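Local coordinates for N-acetylglucosaminidase (Paenibacillus barengoltzii, PDB 6INX), which probably hydrolyses the beta-glycosidic linkages of N-acetylglucosamine in chitooligosaccharides or related glycans, as a glycoside hydrolase of family 18, at residues T168-A171 against E172-R175; K127-F130 against T131-L134; C310-V313 against K314-L318; D186-G189 against G190-L194. All blocks are in the same frame, centred on the assembly; numbering follows the deposited sequence.

All four contacts belong to one family 18 TIM-barrel chain, in the order contact 2, contact 1, contact 4, contact 3. Contacts 2 and 1 are neighbours, with centres 9 Å apart: helix 126-148 and the short helix 170-173 meet through Thr131, Leu134, Glu169 and Val173, on the outside of the barrel strands. Contact 3, about 22 Å from contact 1 between centres, ends helix 303-316 just before strand 320-324, which closes the barrel onto strand 6-12. Contact 4 stands apart, 26 to 28 Å from the others between centres, in the loop after strand 179-183 where two subunits meet. Three contacts thus belong to the helical layer and one to a loop at the subunit interface.

Contact 1: residues T168-A171 against E172-R175; sequences TEMA and EVQR
The flat carboxamide of Gln174 meets Ala171 through its NE2, which reaches Ala171 O over 3.3 Å in a weak hydrogen bond, whereas the carbonyl of Glu169 receives Val173 N in its own plane at 2.8 Å. The Gln174 amide is brought back over the preceding turn because CG sits between the backbone N and the carbonyl carbon (chi1 62°) and the chain bends again at chi2. Glu169 occupies the N-cap position; its O also takes a weak bond from Glu172 N, and Met170 O accepts Gln174 N at 3.0 Å.

Met170 starts out pointing away from the following turn, but its chain is bent at both chi2 and chi3 and curls back, so that CE rests 3.8 Å from Val173 CG1 and SD lies beside the same methyl. An alanine here would take away CE and SD and would probably open a gap between Val173 and the helix 162-166 residues Tyr164 and Ile165, which Met170 also touches. Val173 CG2 packs against Glu169 O. This is a single helical turn with its N-cap residue, set in the connection between barrel strands 153-159 and 179-183 of a TIM-barrel fold.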
loop_
_atom_site.group_PDB
_atom_site.type_symbol
_atom_site.label_atom_id
_atom_site.label_comp_id
_atom_site.label_asym_id
_atom_site.label_seq_id
_atom_site.Cartn_x
_atom_site.Cartn_y
_atom_site.Cartn_z
ATOM N N THR A 168 -15.931 -5.089 0.515
ATOM C CA THR A 168 -17.296 -4.736 0.892
ATOM C C THR A 168 -18.072 -4.282 -0.339
ATOM O O THR A 168 -17.517 -4.129 -1.433
ATOM C CB THR A 168 -17.310 -3.604 1.924
ATOM O OG1 THR A 168 -16.602 -2.483 1.387
ATOM C CG2 THR A 168 -16.626 -4.033 3.210
ATOM N N GLU A 169 -19.366 -4.057 -0.137
ATOM C CA GLU A 169 -20.279 -3.504 -1.141
ATOM C C GLU A 169 -20.810 -2.177 -0.602
ATOM O O GLU A 169 -21.961 -2.096 -0.179
ATOM C CB GLU A 169 -21.448 -4.486 -1.398
ATOM C CG GLU A 169 -21.041 -5.893 -1.802
ATOM C CD GLU A 169 -22.211 -6.888 -1.823
ATOM O OE1 GLU A 169 -23.196 -6.724 -1.066
ATOM O OE2 GLU A 169 -22.141 -7.858 -2.604
ATOM N N MET A 170 -19.967 -1.138 -0.610
ATOM C CA MET A 170 -20.283 0.056 0.169
ATOM C C MET A 170 -21.533 0.773 -0.330
ATOM O O MET A 170 -22.238 1.392 0.470
ATOM C CB MET A 170 -19.083 1.000 0.228
ATOM C CG MET A 170 -17.982 0.536 1.195
ATOM S SD MET A 170 -18.558 0.130 2.868
ATOM C CE MET A 170 -19.428 1.651 3.269
ATOM N N ALA A 171 -21.836 0.686 -1.628
ATOM C CA ALA A 171 -23.046 1.327 -2.132
ATOM C C ALA A 171 -24.294 0.693 -1.534
ATOM O O ALA A 171 -25.305 1.376 -1.337
ATOM C CB ALA A 171 -23.087 1.236 -3.657
ATOM N N GLU A 172 -24.237 -0.608 -1.239
ATOM C CA GLU A 172 -25.344 -1.285 -0.570
ATOM C C GLU A 172 -25.269 -1.091 0.941
ATOM O O GLU A 172 -26.276 -0.794 1.592
ATOM C CB GLU A 172 -25.307 -2.776 -0.902
ATOM C CG GLU A 172 -25.464 -3.104 -2.378
ATOM C CD GLU A 172 -26.780 -2.609 -2.947
ATOM O OE1 GLU A 172 -26.759 -1.958 -4.014
ATOM O OE2 GLU A 172 -27.832 -2.859 -2.323
ATOM N N VAL A 173 -24.076 -1.278 1.508
ATOM C CA VAL A 173 -23.865 -1.153 2.951
ATOM C C VAL A 173 -24.412 0.172 3.479
ATOM O O VAL A 173 -25.087 0.221 4.518
ATOM C CB VAL A 173 -22.363 -1.300 3.256
ATOM C CG1 VAL A 173 -22.016 -0.753 4.631
ATOM C CG2 VAL A 173 -21.917 -2.763 3.092
ATOM N N GLN A 174 -24.122 1.271 2.774
ATOM C CA GLN A 174 -24.433 2.593 3.317
ATOM C C GLN A 174 -25.926 2.788 3.542
ATOM O O GLN A 174 -26.321 3.568 4.418
ATOM C CB GLN A 174 -23.869 3.699 2.418
ATOM C CG GLN A 174 -24.451 3.720 1.011
ATOM C CD GLN A 174 -25.756 4.497 0.910
ATOM O OE1 GLN A 174 -26.081 5.305 1.777
ATOM N NE2 GLN A 174 -26.513 4.242 -0.152
ATOM N N ARG A 175 -26.764 2.087 2.770
ATOM C CA ARG A 175 -28.207 2.287 2.851
ATOM C C ARG A 175 -28.755 1.954 4.236
ATOM O O ARG A 175 -29.774 2.517 4.653
ATOM C CB ARG A 175 -28.883 1.449 1.760
ATOM C CG ARG A 175 -30.093 0.655 2.183
ATOM C CD ARG A 175 -30.548 -0.258 1.043
ATOM N NE ARG A 175 -31.661 -1.118 1.440
ATOM C CZ ARG A 175 -32.944 -0.796 1.290
ATOM N NH1 ARG A 175 -33.280 0.369 0.751
ATOM N NH2 ARG A 175 -33.891 -1.641 1.679
#

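Contact 2: residues K127-F130 against T131-L134; sequences KANF and TLLL
Residues 127-134 form one unbroken run of helix 126-148, in which Leu132 N bonds back to Ala128 O, Leu134 N to Phe130 O, and Leu133 N to Asn129 O, the last at 2.8 Å. One step earlier Thr131 N stands 4.1 Å from Lys127 O, and that carbonyl takes a water instead. The water donates to Lys127 O at 2.7 Å and to Thr131 OG1 at 2.8 Å, tying the carbonyl to the hydroxyl one turn on. Thr131 OG1 is also hydrogen-bonded to OE1 of Glu169, the N-cap residue of helix 170-173.

On the buried side, Phe130 has CG anti to its N (chi1 -176°), which sends the ring along the helix toward Leu134. Leu134 CD1 lies over one ring face, 3.8 Å from the centroid and 18° off the normal, in a CH-pi contact. It is displaced toward the rim, where Phe130 CZ is the closest ring atom at 3.6 Å. The same ring meets Trp110 with the two planes nearly perpendicular, and Leu108 of strand 105-109 touches both Phe130 and Leu134.

The chemistry is divided between an apolar pair turned to the barrel and a hydrated hydroxyl. Since the water gives its hydrogens to Lys127 O and Thr131 OG1, the hydroxyl hydrogen is probably left for the Glu169 carboxylate, joining the two helices.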
loop_
_atom_site.group_PDB
_atom_site.type_symbol
_atom_site.label_atom_id
_atom_site.label_comp_id
_atom_site.label_asym_id
_atom_site.label_seq_id
_atom_site.Cartn_x
_atom_site.Cartn_y
_atom_site.Cartn_z
ATOM N N LYS A 127 -17.739 -10.429 1.810
ATOM C CA LYS A 127 -18.128 -9.243 1.049
ATOM C C LYS A 127 -19.643 -9.161 0.893
ATOM O O LYS A 127 -20.253 -8.123 1.176
ATOM C CB LYS A 127 -17.414 -9.251 -0.303
ATOM C CG LYS A 127 -17.734 -8.055 -1.177
ATOM C CD LYS A 127 -16.765 -7.974 -2.337
ATOM C CE LYS A 127 -17.157 -6.864 -3.298
ATOM N NZ LYS A 127 -16.101 -6.709 -4.342
ATOM N N ALA A 128 -20.274 -10.256 0.472
ATOM C CA ALA A 128 -21.730 -10.264 0.401
ATOM C C ALA A 128 -22.356 -10.389 1.786
ATOM O O ALA A 128 -23.381 -9.755 2.066
ATOM C CB ALA A 128 -22.194 -11.406 -0.509
ATOM N N ASN A 129 -21.728 -11.163 2.682
ATOM C CA ASN A 129 -22.355 -11.457 3.971
ATOM C C ASN A 129 -22.395 -10.235 4.885
ATOM O O ASN A 129 -23.296 -10.125 5.724
ATOM C CB ASN A 129 -21.630 -12.621 4.663
ATOM C CG ASN A 129 -21.863 -13.939 3.970
ATOM O OD1 ASN A 129 -22.761 -14.060 3.144
ATOM N ND2 ASN A 129 -21.050 -14.924 4.284
ATOM N N PHE A 130 -21.431 -9.316 4.747
ATOM C CA PHE A 130 -21.442 -8.084 5.540
ATOM C C PHE A 130 -22.681 -7.249 5.236
ATOM O O PHE A 130 -23.323 -6.716 6.150
ATOM C CB PHE A 130 -20.153 -7.306 5.233
ATOM C CG PHE A 130 -19.941 -6.039 6.034
ATOM C CD1 PHE A 130 -19.991 -6.032 7.427
ATOM C CD2 PHE A 130 -19.595 -4.858 5.375
ATOM C CE1 PHE A 130 -19.729 -4.875 8.143
ATOM C CE2 PHE A 130 -19.335 -3.697 6.084
ATOM C CZ PHE A 130 -19.402 -3.701 7.470
ATOM N N THR A 131 -23.042 -7.144 3.955
ATOM C CA THR A 131 -24.252 -6.420 3.583
ATOM C C THR A 131 -25.477 -7.079 4.195
ATOM O O THR A 131 -26.354 -6.396 4.734
ATOM C CB THR A 131 -24.386 -6.407 2.067
ATOM O OG1 THR A 131 -23.193 -5.853 1.499
ATOM C CG2 THR A 131 -25.591 -5.556 1.659
ATOM N N LEU A 132 -25.565 -8.410 4.091
ATOM C CA LEU A 132 -26.700 -9.127 4.672
ATOM C C LEU A 132 -26.753 -8.956 6.184
ATOM O O LEU A 132 -27.838 -8.813 6.764
ATOM C CB LEU A 132 -26.618 -10.614 4.328
ATOM C CG LEU A 132 -26.583 -10.973 2.846
ATOM C CD1 LEU A 132 -26.386 -12.471 2.667
ATOM C CD2 LEU A 132 -27.849 -10.484 2.148
ATOM N N LEU A 133 -25.595 -9.002 6.845
ATOM C CA LEU A 133 -25.561 -8.815 8.293
ATOM C C LEU A 133 -26.115 -7.448 8.691
ATOM O O LEU A 133 -26.945 -7.342 9.605
ATOM C CB LEU A 133 -24.124 -8.995 8.797
ATOM C CG LEU A 133 -23.870 -8.630 10.268
ATOM C CD1 LEU A 133 -24.627 -9.588 11.184
ATOM C CD2 LEU A 133 -22.372 -8.591 10.626
ATOM N N LEU A 134 -25.627 -6.382 8.042
ATOM C CA LEU A 134 -26.073 -5.039 8.399
ATOM C C LEU A 134 -27.544 -4.834 8.069
ATOM O O LEU A 134 -28.257 -4.153 8.810
ATOM C CB LEU A 134 -25.206 -3.995 7.689
ATOM C CG LEU A 134 -23.754 -3.951 8.165
ATOM C CD1 LEU A 134 -22.919 -3.055 7.259
ATOM C CD2 LEU A 134 -23.697 -3.463 9.593
HETATM O O HOH W 1 -20.483 -5.537 2.042
#

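Contact 3: residues C310-V313 against K314-L318; sequences CDYV and KAQEL
Tyr312 lies across Gln316 and Leu318 at the C-terminal end of helix 303-316, where the chain turns out of the helix through a Schellman motif toward barrel strand 320-324. From CB, which points away from the following turn, the side chain leaves with CG anti to the backbone N (chi1 -180°), and this carries the ring alongside the next turn. Gln316 CG then sits above the middle of the ring, 3.7 Å from its centroid and 11° off the normal, a CH-pi contact. CG and CD1 of Tyr312 are somewhat farther from this methylene than CE2 and CZ. On the CD1-CE1 side Leu318 CD1 comes in obliquely, 3.8 Å from Tyr312 CE1. At the tip, OH is hydrogen-bonded to Asp214 OD1 in helix 213-222, and Val217 of that helix touches both Tyr312 and Leu318. A phenylalanine in its place would keep the ring packing but would probably leave Asp214 OD1 without its hydroxyl partner.

The Schellman motif holds Leu318 in position for this packing. Glu317 takes positive phi (63°), which ends the helical path; Leu318 N then reaches back to Val313 O at 3.0 Å, in the carbonyl plane, and Glu317 N makes a weak bond of 3.3 Å to Lys314 O. The last turn itself is closed by Gln316 N on Tyr312 O at 2.9 Å. Leu318 is thereby folded back against the helix it has just left, its CB 4.2 Å from Val313 CG1.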
loop_
_atom_site.group_PDB
_atom_site.type_symbol
_atom_site.label_atom_id
_atom_site.label_comp_id
_atom_site.label_asym_id
_atom_site.label_seq_id
_atom_site.Cartn_x
_atom_site.Cartn_y
_atom_site.Cartn_z
ATOM N N CYS A 310 -11.181 19.770 10.298
ATOM C CA CYS A 310 -12.509 20.360 10.452
ATOM C C CYS A 310 -12.859 21.268 9.279
ATOM O O CYS A 310 -13.986 21.222 8.769
ATOM C CB CYS A 310 -12.584 21.142 11.763
ATOM S SG CYS A 310 -12.527 20.123 13.239
ATOM N N ASP A 311 -11.906 22.099 8.836
ATOM C CA ASP A 311 -12.148 22.946 7.671
ATOM C C ASP A 311 -12.462 22.106 6.442
ATOM O O ASP A 311 -13.296 22.491 5.613
ATOM C CB ASP A 311 -10.926 23.823 7.378
ATOM C CG ASP A 311 -10.610 24.803 8.498
ATOM O OD1 ASP A 311 -11.507 25.112 9.308
ATOM O OD2 ASP A 311 -9.456 25.275 8.559
ATOM N N TYR A 312 -11.783 20.961 6.297
ATOM C CA TYR A 312 -12.041 20.062 5.175
ATOM C C TYR A 312 -13.450 19.487 5.248
ATOM O O TYR A 312 -14.146 19.399 4.229
ATOM C CB TYR A 312 -10.992 18.941 5.189
ATOM C CG TYR A 312 -11.112 17.911 4.079
ATOM C CD1 TYR A 312 -11.837 16.728 4.263
ATOM C CD2 TYR A 312 -10.462 18.096 2.865
ATOM C CE1 TYR A 312 -11.938 15.784 3.248
ATOM C CE2 TYR A 312 -10.558 17.151 1.844
ATOM C CZ TYR A 312 -11.291 15.999 2.046
ATOM O OH TYR A 312 -11.382 15.071 1.027
ATOM N N VAL A 313 -13.891 19.104 6.446
ATOM C CA VAL A 313 -15.246 18.585 6.614
ATOM C C VAL A 313 -16.272 19.622 6.174
ATOM O O VAL A 313 -17.230 19.308 5.459
ATOM C CB VAL A 313 -15.462 18.144 8.074
ATOM C CG1 VAL A 313 -16.942 18.056 8.421
ATOM C CG2 VAL A 313 -14.778 16.802 8.329
ATOM N N LYS A 314 -16.062 20.880 6.562
ATOM C CA LYS A 314 -17.002 21.938 6.202
ATOM C C LYS A 314 -16.977 22.213 4.703
ATOM O O LYS A 314 -18.030 22.306 4.064
ATOM C CB LYS A 314 -16.683 23.211 6.989
ATOM C CG LYS A 314 -16.905 23.091 8.486
ATOM C CD LYS A 314 -16.416 24.345 9.191
ATOM C CE LYS A 314 -16.995 24.457 10.577
ATOM N NZ LYS A 314 -16.396 25.606 11.313
ATOM N N ALA A 315 -15.782 22.324 4.121
ATOM C CA ALA A 315 -15.677 22.667 2.709
ATOM C C ALA A 315 -16.230 21.558 1.826
ATOM O O ALA A 315 -16.868 21.830 0.801
ATOM C CB ALA A 315 -14.221 22.964 2.347
ATOM N N GLN A 316 -16.000 20.302 2.207
ATOM C CA GLN A 316 -16.422 19.152 1.425
ATOM C C GLN A 316 -17.811 18.665 1.799
ATOM O O GLN A 316 -18.318 17.739 1.158
ATOM C CB GLN A 316 -15.409 18.005 1.566
ATOM C CG GLN A 316 -13.990 18.379 1.126
ATOM C CD GLN A 316 -13.938 18.901 -0.301
ATOM O OE1 GLN A 316 -13.246 19.880 -0.594
ATOM N NE2 GLN A 316 -14.670 18.253 -1.193
ATOM N N GLU A 317 -18.422 19.266 2.823
ATOM C CA GLU A 317 -19.792 18.958 3.227
ATOM C C GLU A 317 -19.931 17.512 3.697
ATOM O O GLU A 317 -20.879 16.803 3.343
ATOM C CB GLU A 317 -20.805 19.336 2.143
ATOM C CG GLU A 317 -20.661 20.799 1.725
ATOM C CD GLU A 317 -21.821 21.313 0.896
ATOM O OE1 GLU A 317 -22.649 20.497 0.434
ATOM O OE2 GLU A 317 -21.905 22.546 0.710
ATOM N N LEU A 318 -18.977 17.081 4.515
ATOM C CA LEU A 318 -19.030 15.765 5.127
ATOM C C LEU A 318 -19.864 15.826 6.408
ATOM O O LEU A 318 -20.329 16.892 6.830
ATOM C CB LEU A 318 -17.618 15.255 5.393
ATOM C CG LEU A 318 -16.680 15.283 4.188
ATOM C CD1 LEU A 318 -15.327 14.694 4.555
ATOM C CD2 LEU A 318 -17.300 14.542 3.011
#

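Contact 4: residues D186-G189 against G190-L194; sequences DMRG and GFQTL
Gln192 NE2, whose amide lies against Arg188, is gripped twice: it donates to Leu194 O at 2.9 Å in a nearly straight bond (175°) with the acceptor in the amide plane, and more weakly to a water that also takes a weak bond from Arg188 NE. Gln192 closes a type I beta turn that starts at Gly189, in the loop following strand 179-183 of the TIM barrel. The turn bond runs from Gln192 N to Gly189 O and is long, 3.3 Å, with the donor well above the carbonyl plane.

With CG between the backbone N and the carbonyl carbon (chi1 67°), the Gln192 chain starts back over Gly189 and, extended beyond CG, reaches Arg188. There Arg188 CB lies over the face of the Gln192 amide, 3.5 Å from CD, and Arg188 CG lies beyond it, 3.4 Å from OE1 and 3.5 Å from NE2 of Gln192. A second water bridges Gln192 OE1 to Met187 O, donating to both, consistent with the amide orientation that the NE2 to Leu194 O bond requires. Arg188 sends its guanidinium on to a salt bridge between NE and Asp207 OD2, with further bonds from its terminal nitrogens to loop carbonyls.

Gly189 has a backbone conformation in which a beta carbon would clash with Gly190 N. The turn also faces the partner subunit: Phe191 packs on Met254 of the second subunit, and Gly190 O makes a weak hydrogen bond to Thr193 OG1 of that subunit. Beside the turn a third water accepts from Gly189 N at 2.8 Å and from Phe191 N at 3.0 Å.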
loop_
_atom_site.group_PDB
_atom_site.type_symbol
_atom_site.label_atom_id
_atom_site.label_comp_id
_atom_site.label_asym_id
_atom_site.label_seq_id
_atom_site.Cartn_x
_atom_site.Cartn_y
_atom_site.Cartn_z
ATOM N N ASP A 186 -4.032 5.085 11.885
ATOM C CA ASP A 186 -3.270 3.847 11.642
ATOM C C ASP A 186 -3.139 3.563 10.146
ATOM O O ASP A 186 -3.014 2.406 9.735
ATOM C CB ASP A 186 -3.870 2.611 12.333
ATOM C CG ASP A 186 -4.033 2.779 13.817
ATOM O OD1 ASP A 186 -3.238 3.508 14.437
ATOM O OD2 ASP A 186 -4.974 2.154 14.365
ATOM N N MET A 187 -3.190 4.611 9.314
ATOM C CA MET A 187 -3.156 4.389 7.868
ATOM C C MET A 187 -1.788 3.924 7.409
ATOM O O MET A 187 -1.676 3.284 6.353
ATOM C CB MET A 187 -3.574 5.648 7.107
ATOM C CG MET A 187 -5.079 5.939 7.242
ATOM S SD MET A 187 -5.694 7.301 6.239
ATOM C CE MET A 187 -4.954 8.694 7.104
ATOM N N ARG A 188 -0.764 4.263 8.184
ATOM C CA ARG A 188 0.572 3.698 8.117
ATOM C C ARG A 188 0.906 3.298 9.541
ATOM O O ARG A 188 0.763 4.107 10.460
ATOM C CB ARG A 188 1.567 4.751 7.635
ATOM C CG ARG A 188 1.243 5.234 6.231
ATOM C CD ARG A 188 1.999 6.516 5.867
ATOM N NE ARG A 188 1.630 6.914 4.514
ATOM C CZ ARG A 188 0.470 7.473 4.165
ATOM N NH1 ARG A 188 -0.465 7.722 5.076
ATOM N NH2 ARG A 188 0.224 7.753 2.890
ATOM N N GLY A 189 1.309 2.049 9.731
ATOM C CA GLY A 189 1.486 1.546 11.077
ATOM C C GLY A 189 2.147 0.186 11.106
ATOM O O GLY A 189 3.251 0.023 10.585
ATOM N N GLY A 190 1.458 -0.809 11.665
ATOM C CA GLY A 190 2.103 -2.068 12.007
ATOM C C GLY A 190 2.432 -2.976 10.835
ATOM O O GLY A 190 3.096 -4.000 11.042
ATOM N N PHE A 191 1.998 -2.640 9.625
ATOM C CA PHE A 191 2.298 -3.470 8.463
ATOM C C PHE A 191 3.376 -2.892 7.555
ATOM O O PHE A 191 3.723 -3.528 6.554
ATOM C CB PHE A 191 1.029 -3.734 7.646
ATOM C CG PHE A 191 -0.010 -4.521 8.395
ATOM C CD1 PHE A 191 0.224 -5.840 8.722
ATOM C CD2 PHE A 191 -1.197 -3.931 8.802
ATOM C CE1 PHE A 191 -0.724 -6.579 9.424
ATOM C CE2 PHE A 191 -2.141 -4.667 9.506
ATOM C CZ PHE A 191 -1.898 -5.989 9.813
ATOM N N GLN A 192 3.937 -1.725 7.872
ATOM C CA GLN A 192 4.951 -1.144 7.003
ATOM C C GLN A 192 6.158 -0.668 7.800
ATOM O O GLN A 192 6.032 -0.164 8.920
ATOM C CB GLN A 192 4.376 -0.020 6.110
ATOM C CG GLN A 192 3.928 1.214 6.863
ATOM C CD GLN A 192 3.335 2.244 5.928
ATOM O OE1 GLN A 192 2.227 2.064 5.412
ATOM N NE2 GLN A 192 4.089 3.322 5.675
ATOM N N THR A 193 7.331 -0.813 7.181
ATOM C CA THR A 193 8.580 -0.354 7.768
ATOM C C THR A 193 9.001 1.008 7.239
ATOM O O THR A 193 10.016 1.546 7.693
ATOM C CB THR A 193 9.701 -1.360 7.503
ATOM O OG1 THR A 193 9.809 -1.570 6.094
ATOM C CG2 THR A 193 9.423 -2.691 8.183
ATOM N N LEU A 194 8.241 1.589 6.313
ATOM C CA LEU A 194 8.511 2.943 5.842
ATOM C C LEU A 194 7.779 3.936 6.736
ATOM O O LEU A 194 6.587 3.768 7.004
ATOM C CB LEU A 194 7.998 3.105 4.411
ATOM C CG LEU A 194 8.484 4.400 3.768
ATOM C CD1 LEU A 194 9.969 4.314 3.460
ATOM C CD2 LEU A 194 7.695 4.678 2.491
HETATM O O HOH W 2 -0.249 2.753 4.077
HETATM O O HOH W 3 4.795 5.950 4.279
HETATM O O HOH W 4 0.587 -0.301 8.369
#